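Local coordinates for protein exodeoxyribonuclease III (Neisseria meningitidis, PDB 2JC4) that acts as a metal-dependent 3'-5' DNA exonuclease of the AP endonuclease/exonuclease III family in DNA repair, probably using magnesium or manganese ions, at residues Tyr198-Tyr203 and Leu212-Asp217; Cys106-Ala111 and Glu164-Ser169. One frame throughout, in Å; residues are numbered along the deposited sequence. Where two conformers were deposited one is given.

Overall arrangement
Both contacts join loops of a DNase I-like fold, in which exonuclease III enzymes pair two six-stranded sheets and place their active site in the loops at the sheet ends. Interaction 2 closes first along the chain: 106-111 follows strand 99-105 and leads to helix 115-135, while 164-169 precedes helix 170-180. Interaction 1 comes later, its two segments flanking helix 207-210 and its second one entering strand 217-221. Strands 99-105 and 217-221 belong to the same sheet. The centres lie about 13 Å apart, yet the contacts meet where Leu214 CD1 packs on His167 CD2, so the two pairs of loops adjoin at Leu214, near predicted catalytic residues.

Interaction 1: Tyr198-Tyr203 and Leu212-Asp217; sequences YTWFDY and LGLRID
Segments Tyr198-Tyr203 and Leu212-Asp217 meet in a single antiparallel bridge, the hydrogen-bonded pair Trp200 and Leu214, with a CA-CA distance of 5.3 Å. Leu214 O is gripped twice: Thr199 N donates to it over 2.8 Å from a position tilted out of the carbonyl plane, and Trp200 N donates almost straight down the C=O bond. Two consecutive residues thus face one, which defines a classic beta bulge. Next to it, the Tyr198 ring lies over the Gly213 peptide, with Gly213 O 3.2 Å above the plane near the ring centre.

The bulge also presents Thr199 to the second segment. Its OG1 sits between the backbone N and carbonyl carbon (chi1 63°), where it donates to Asp217 OD2 at 2.7 Å and accepts from Ile216 N at 3.1 Å. The hydroxyl approaches OD2 on the anti lone pair, and the same oxygen is hydrogen-bonded to His247 ND1. Asp217 is predicted to be important for catalysis, as in relatives, and His247 to be an active-site residue; Thr199 would then be a second-shell group, probably helping to fix the carboxylate.

Trp200 extends alongside Leu214, the two side chains pointing the same way, with CZ3 3.6 Å from Leu214 CD1. Ile216 instead crosses Trp200 at its CB, from which Ile216 CD1 lies 3.7 Å away. Farther along, a water accepts from Asp202 N and donates to Leu212 O, continuing the pairing beyond the bridge. Arg215 runs away to salt bridges with Asp155 and Asp186.

Interaction 2: Cys106-Ala111 and Glu164-Ser169; sequences CVNGEA and EKIHCS. With ACT (acetate ion), chain F.
Asn108 and Ile166 face each other where two loops meet, their side chains crossing at about a right angle, and His167 completes the contact from beside them. Ile166 supplies the apolar part. With CG1 anti to the backbone N (chi1 -162°) and a bend at chi2, its CD1 reaches the backbone around Gly109, lying 3.5 Å from Asn108 O and 3.7 Å from Gly109 C. Gly109, having no side chain, leaves room for CD1. The CG2 branch goes to the next peptide, 3.8 Å from Glu110 O.

CG of Asn108 stands opposite the backbone N (chi1 -179°), which carries the amide out between Glu110 N and His167, and its two ends do different work. OD1 accepts from Glu110 N at 2.9 Å, in the carbonyl plane and on a lone pair, which makes an Asx turn and fixes the rotation of the group. ND2 is thereby directed to the edge of the His167 ring, 3.5 Å from CE1 and near the ring plane, with the amide and ring planes 74° apart.

His167 lies in the type II turn Lys165-Cys168. Its ND1 is hydrogen-bonded to the backbone O of Asn148, a predicted metal-binding residue and transition-state stabiliser, which helps fix the ring; NE2 donates to an acetate oxygen at 2.7 Å. Asn108 ND2 donates to that same oxygen at 3.1 Å. The next residue, Cys168, ties the turn to Cys156 by a disulfide.

Although no direct hydrogen bond links the segments, two N-H donors converge on one oxygen of the acetate. This ion, probably from the crystallisation liquor, is consistent with a spot that can accept an anion near the predicted active site. Since both ring nitrogens meet acceptors, His167 may be doubly protonated, its positive charge offset by the acetate.

Interaction 1: Tyr198-Tyr203 and Leu212-Asp217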
loop_
_atom_site.group_PDB
_atom_site.type_symbol
_atom_site.label_atom_id
_atom_site.label_comp_id
_atom_site.label_asym_id
_atom_site.label_seq_id
_atom_site.Cartn_x
_atom_site.Cartn_y
_atom_site.Cartn_z
ATOM N N TYR A 198 2.502 -6.573 12.305
ATOM C CA TYR A 198 3.288 -5.431 11.786
ATOM C C TYR A 198 3.790 -5.636 10.347
ATOM O O TYR A 198 4.143 -6.757 9.942
ATOM C CB TYR A 198 4.490 -5.166 12.676
ATOM C CG TYR A 198 4.153 -5.030 14.147
ATOM C CD1 TYR A 198 3.048 -4.294 14.574
ATOM C CD2 TYR A 198 4.966 -5.610 15.100
ATOM C CE1 TYR A 198 2.770 -4.129 15.942
ATOM C CE2 TYR A 198 4.675 -5.472 16.468
ATOM C CZ TYR A 198 3.577 -4.739 16.864
ATOM O OH TYR A 198 3.312 -4.608 18.210
ATOM N N THR A 199 3.834 -4.543 9.574
ATOM C CA THR A 199 4.246 -4.624 8.166
ATOM C C THR A 199 5.492 -3.798 7.881
ATOM O O THR A 199 6.066 -3.925 6.803
ATOM C CB THR A 199 3.120 -4.099 7.250
ATOM O OG1 THR A 199 2.905 -2.727 7.534
ATOM C CG2 THR A 199 1.774 -4.872 7.505
ATOM N N TRP A 200 5.867 -2.904 8.817
ATOM C CA TRP A 200 7.066 -2.097 8.701
ATOM C C TRP A 200 7.890 -2.268 9.963
ATOM O O TRP A 200 7.323 -2.293 11.057
ATOM C CB TRP A 200 6.721 -0.607 8.548
ATOM C CG TRP A 200 7.939 0.254 8.624
ATOM C CD1 TRP A 200 8.892 0.430 7.656
ATOM C CD2 TRP A 200 8.347 1.045 9.742
ATOM N NE1 TRP A 200 9.863 1.277 8.112
ATOM C CE2 TRP A 200 9.559 1.669 9.388
ATOM C CE3 TRP A 200 7.801 1.279 11.020
ATOM C CZ2 TRP A 200 10.245 2.541 10.257
ATOM C CZ3 TRP A 200 8.469 2.148 11.890
ATOM C CH2 TRP A 200 9.694 2.773 11.497
ATOM N N PHE A 201 9.198 -2.453 9.799
ATOM C CA PHE A 201 10.122 -2.555 10.921
ATOM C C PHE A 201 11.329 -1.666 10.574
ATOM O O PHE A 201 11.953 -1.831 9.523
ATOM C CB PHE A 201 10.591 -4.011 11.114
ATOM C CG PHE A 201 9.468 -5.029 11.256
ATOM C CD1 PHE A 201 8.780 -5.511 10.107
ATOM C CD2 PHE A 201 9.132 -5.532 12.519
ATOM C CE1 PHE A 201 7.749 -6.454 10.245
ATOM C CE2 PHE A 201 8.091 -6.499 12.665
ATOM C CZ PHE A 201 7.423 -6.953 11.532
ATOM N N ASP A 202 11.643 -0.706 11.449
ATOM C CA ASP A 202 12.744 0.188 11.200
ATOM C C ASP A 202 14.046 -0.621 11.008
ATOM O O ASP A 202 14.338 -1.563 11.774
ATOM C CB ASP A 202 12.858 1.175 12.384
ATOM C CG ASP A 202 13.628 2.451 12.035
ATOM O OD1 ASP A 202 14.636 2.402 11.307
ATOM O OD2 ASP A 202 13.209 3.525 12.519
ATOM N N TYR A 203 14.812 -0.272 9.985
ATOM C CA TYR A 203 16.172 -0.798 9.864
ATOM C C TYR A 203 17.016 -0.452 11.095
ATOM O O TYR A 203 17.856 -1.258 11.536
ATOM C CB TYR A 203 16.876 -0.213 8.641
ATOM C CG TYR A 203 16.371 -0.556 7.249
ATOM C CD1 TYR A 203 16.127 -1.890 6.847
ATOM C CD2 TYR A 203 16.240 0.456 6.293
ATOM C CE1 TYR A 203 15.725 -2.190 5.536
ATOM C CE2 TYR A 203 15.848 0.173 4.976
ATOM C CZ TYR A 203 15.587 -1.149 4.613
ATOM O OH TYR A 203 15.209 -1.383 3.326
ATOM N N LEU A 212 9.615 -5.769 16.428
ATOM C CA LEU A 212 9.088 -4.461 16.843
ATOM C C LEU A 212 8.785 -3.592 15.610
ATOM O O LEU A 212 9.676 -3.128 14.925
ATOM C CB LEU A 212 10.085 -3.769 17.789
ATOM C CG LEU A 212 10.323 -4.530 19.135
ATOM C CD1 LEU A 212 11.212 -3.741 20.045
ATOM C CD2 LEU A 212 9.026 -4.942 19.875
ATOM N N GLY A 213 7.510 -3.389 15.327
ATOM C CA GLY A 213 7.120 -2.697 14.094
ATOM C C GLY A 213 5.764 -1.983 14.194
ATOM O O GLY A 213 5.164 -1.877 15.281
ATOM N N LEU A 214 5.319 -1.441 13.058
ATOM C CA LEU A 214 3.993 -0.837 12.884
ATOM C C LEU A 214 3.219 -1.593 11.773
ATOM O O LEU A 214 3.809 -2.069 10.797
ATOM C CB LEU A 214 4.103 0.639 12.517
ATOM C CG LEU A 214 5.032 1.519 13.388
ATOM C CD1 LEU A 214 5.035 2.890 12.765
ATOM C CD2 LEU A 214 4.549 1.595 14.810
ATOM N N ARG A 215 1.910 -1.716 11.951
ATOM C CA ARG A 215 1.039 -2.137 10.841
ATOM C C ARG A 215 0.532 -0.910 10.111
ATOM O O ARG A 215 -0.467 -0.306 10.524
ATOM C CB ARG A 215 -0.143 -3.009 11.311
ATOM C CG ARG A 215 -0.953 -3.617 10.161
ATOM C CD ARG A 215 -2.144 -4.476 10.664
ATOM N NE ARG A 215 -3.185 -3.640 11.272
ATOM C CZ ARG A 215 -4.370 -3.390 10.697
ATOM N NH1 ARG A 215 -4.673 -3.926 9.525
ATOM N NH2 ARG A 215 -5.260 -2.629 11.308
ATOM N N ILE A 216 1.205 -0.559 9.017
ATOM C CA ILE A 216 0.848 0.633 8.226
ATOM C C ILE A 216 0.540 0.351 6.772
ATOM O O ILE A 216 0.120 1.269 6.036
ATOM C CB ILE A 216 1.947 1.734 8.327
ATOM C CG1 ILE A 216 3.327 1.181 7.883
ATOM C CG2 ILE A 216 1.988 2.308 9.810
ATOM C CD1 ILE A 216 4.462 2.249 7.905
ATOM N N ASP A 217 0.788 -0.882 6.335
ATOM C CA ASP A 217 0.421 -1.299 4.993
ATOM C C ASP A 217 -0.865 -2.112 5.035
ATOM O O ASP A 217 -0.938 -3.170 5.735
ATOM C CB ASP A 217 1.566 -2.128 4.396
ATOM C CG ASP A 217 2.865 -1.344 4.342
ATOM O OD1 ASP A 217 3.045 -0.644 3.341
ATOM O OD2 ASP A 217 3.722 -1.486 5.258
HETATM O O HOH W 1 10.219 -0.608 14.020
#

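Interaction 2: Cys106-Ala111 and Glu164-Ser169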
loop_
_atom_site.group_PDB
_atom_site.type_symbol
_atom_site.label_atom_id
_atom_site.label_comp_id
_atom_site.label_asym_id
_atom_site.label_seq_id
_atom_site.Cartn_x
_atom_site.Cartn_y
_atom_site.Cartn_z
ATOM N N CYS A 106 0.944 6.748 0.665
ATOM C CA CYS A 106 0.369 7.899 1.355
ATOM C C CYS A 106 1.467 8.719 1.998
ATOM O O CYS A 106 2.547 8.192 2.350
ATOM C CB CYS A 106 -0.621 7.480 2.447
ATOM S SG CYS A 106 -2.053 6.572 1.788
ATOM N N VAL A 107 1.166 9.992 2.194
ATOM C CA VAL A 107 2.118 10.915 2.823
ATOM C C VAL A 107 2.573 10.419 4.204
ATOM O O VAL A 107 1.753 10.164 5.090
ATOM C CB VAL A 107 1.537 12.350 2.934
ATOM C CG1 VAL A 107 2.593 13.319 3.456
ATOM C CG2 VAL A 107 1.008 12.807 1.570
ATOM N N ASN A 108 3.887 10.329 4.390
ATOM C CA ASN A 108 4.443 9.974 5.678
ATOM C C ASN A 108 4.015 10.965 6.763
ATOM O O ASN A 108 3.420 10.564 7.774
ATOM C CB ASN A 108 5.975 9.836 5.592
ATOM C CG ASN A 108 6.604 9.430 6.942
ATOM O OD1 ASN A 108 6.552 10.189 7.917
ATOM N ND2 ASN A 108 7.148 8.222 6.999
ATOM N N GLY A 109 4.317 12.254 6.556
ATOM C CA GLY A 109 3.881 13.297 7.484
ATOM C C GLY A 109 5.011 13.818 8.346
ATOM O O GLY A 109 4.934 14.941 8.812
ATOM N N GLU A 110 6.025 12.978 8.565
ATOM C CA GLU A 110 7.283 13.318 9.260
ATOM C C GLU A 110 7.148 13.432 10.767
ATOM O O GLU A 110 7.780 12.679 11.505
ATOM C CB GLU A 110 7.908 14.608 8.703
ATOM C CG GLU A 110 9.348 14.859 9.180
ATOM C CD GLU A 110 10.006 15.957 8.358
ATOM O OE1 GLU A 110 9.514 17.115 8.399
ATOM O OE2 GLU A 110 10.966 15.651 7.643
ATOM N N ALA A 111 6.345 14.394 11.215
ATOM C CA ALA A 111 6.150 14.693 12.654
ATOM C C ALA A 111 4.873 15.525 12.720
ATOM O O ALA A 111 4.516 16.198 11.741
ATOM C CB ALA A 111 7.345 15.505 13.232
ATOM N N GLU A 164 0.288 9.864 20.423
ATOM C CA GLU A 164 0.213 11.078 19.597
ATOM C C GLU A 164 1.531 11.396 18.896
ATOM O O GLU A 164 1.909 12.569 18.785
ATOM C CB GLU A 164 -0.313 12.308 20.389
ATOM C CG GLU A 164 -1.614 12.005 21.170
ATOM C CD GLU A 164 -2.826 11.800 20.259
ATOM O OE1 GLU A 164 -2.675 11.489 19.059
ATOM O OE2 GLU A 164 -3.961 11.994 20.734
ATOM N N LYS A 165 2.216 10.352 18.416
ATOM C CA LYS A 165 3.377 10.538 17.542
ATOM C C LYS A 165 3.020 10.071 16.145
ATOM O O LYS A 165 1.991 9.376 15.950
ATOM C CB LYS A 165 4.590 9.747 18.070
ATOM C CG LYS A 165 4.890 10.007 19.554
ATOM C CD LYS A 165 5.770 11.221 19.790
ATOM C CE LYS A 165 6.511 11.094 21.141
ATOM N NZ LYS A 165 5.514 10.799 22.244
ATOM N N ILE A 166 3.849 10.469 15.178
ATOM C CA ILE A 166 3.607 10.192 13.756
ATOM C C ILE A 166 3.217 8.703 13.569
ATOM O O ILE A 166 3.726 7.816 14.262
ATOM C CB ILE A 166 4.834 10.651 12.868
ATOM C CG1 ILE A 166 4.462 10.794 11.363
ATOM C CG2 ILE A 166 6.055 9.718 13.086
ATOM C CD1 ILE A 166 3.352 11.869 11.018
ATOM N N HIS A 167 2.292 8.458 12.650
ATOM C CA HIS A 167 1.732 7.141 12.335
ATOM C C HIS A 167 0.658 6.638 13.277
ATOM O O HIS A 167 -0.238 5.921 12.839
ATOM C CB HIS A 167 2.792 6.028 12.140
ATOM C CG HIS A 167 3.883 6.384 11.190
ATOM N ND1 HIS A 167 3.642 6.906 9.934
ATOM C CD2 HIS A 167 5.235 6.325 11.325
ATOM C CE1 HIS A 167 4.796 7.138 9.331
ATOM N NE2 HIS A 167 5.778 6.785 10.147
ATOM N N CYS A 168 0.761 6.999 14.556
ATOM C CA CYS A 168 -0.121 6.461 15.597
ATOM C C CYS A 168 -1.003 7.495 16.317
ATOM O O CYS A 168 -1.569 7.192 17.381
ATOM C CB CYS A 168 0.738 5.736 16.642
ATOM S SG CYS A 168 1.784 4.463 15.924
ATOM N N SER A 169 -1.106 8.702 15.768
ATOM C CA SER A 169 -1.909 9.760 16.404
ATOM C C SER A 169 -3.411 9.574 16.210
ATOM O O SER A 169 -3.884 8.954 15.227
ATOM C CB SER A 169 -1.486 11.176 15.927
ATOM O OG SER A 169 -1.918 11.417 14.589
HETATM C C ACT F . 8.347 5.238 8.394
HETATM O O ACT F . 8.263 6.253 9.117
HETATM O OXT ACT F . 9.323 5.164 7.603
HETATM C CH3 ACT F . 7.284 4.208 8.518
#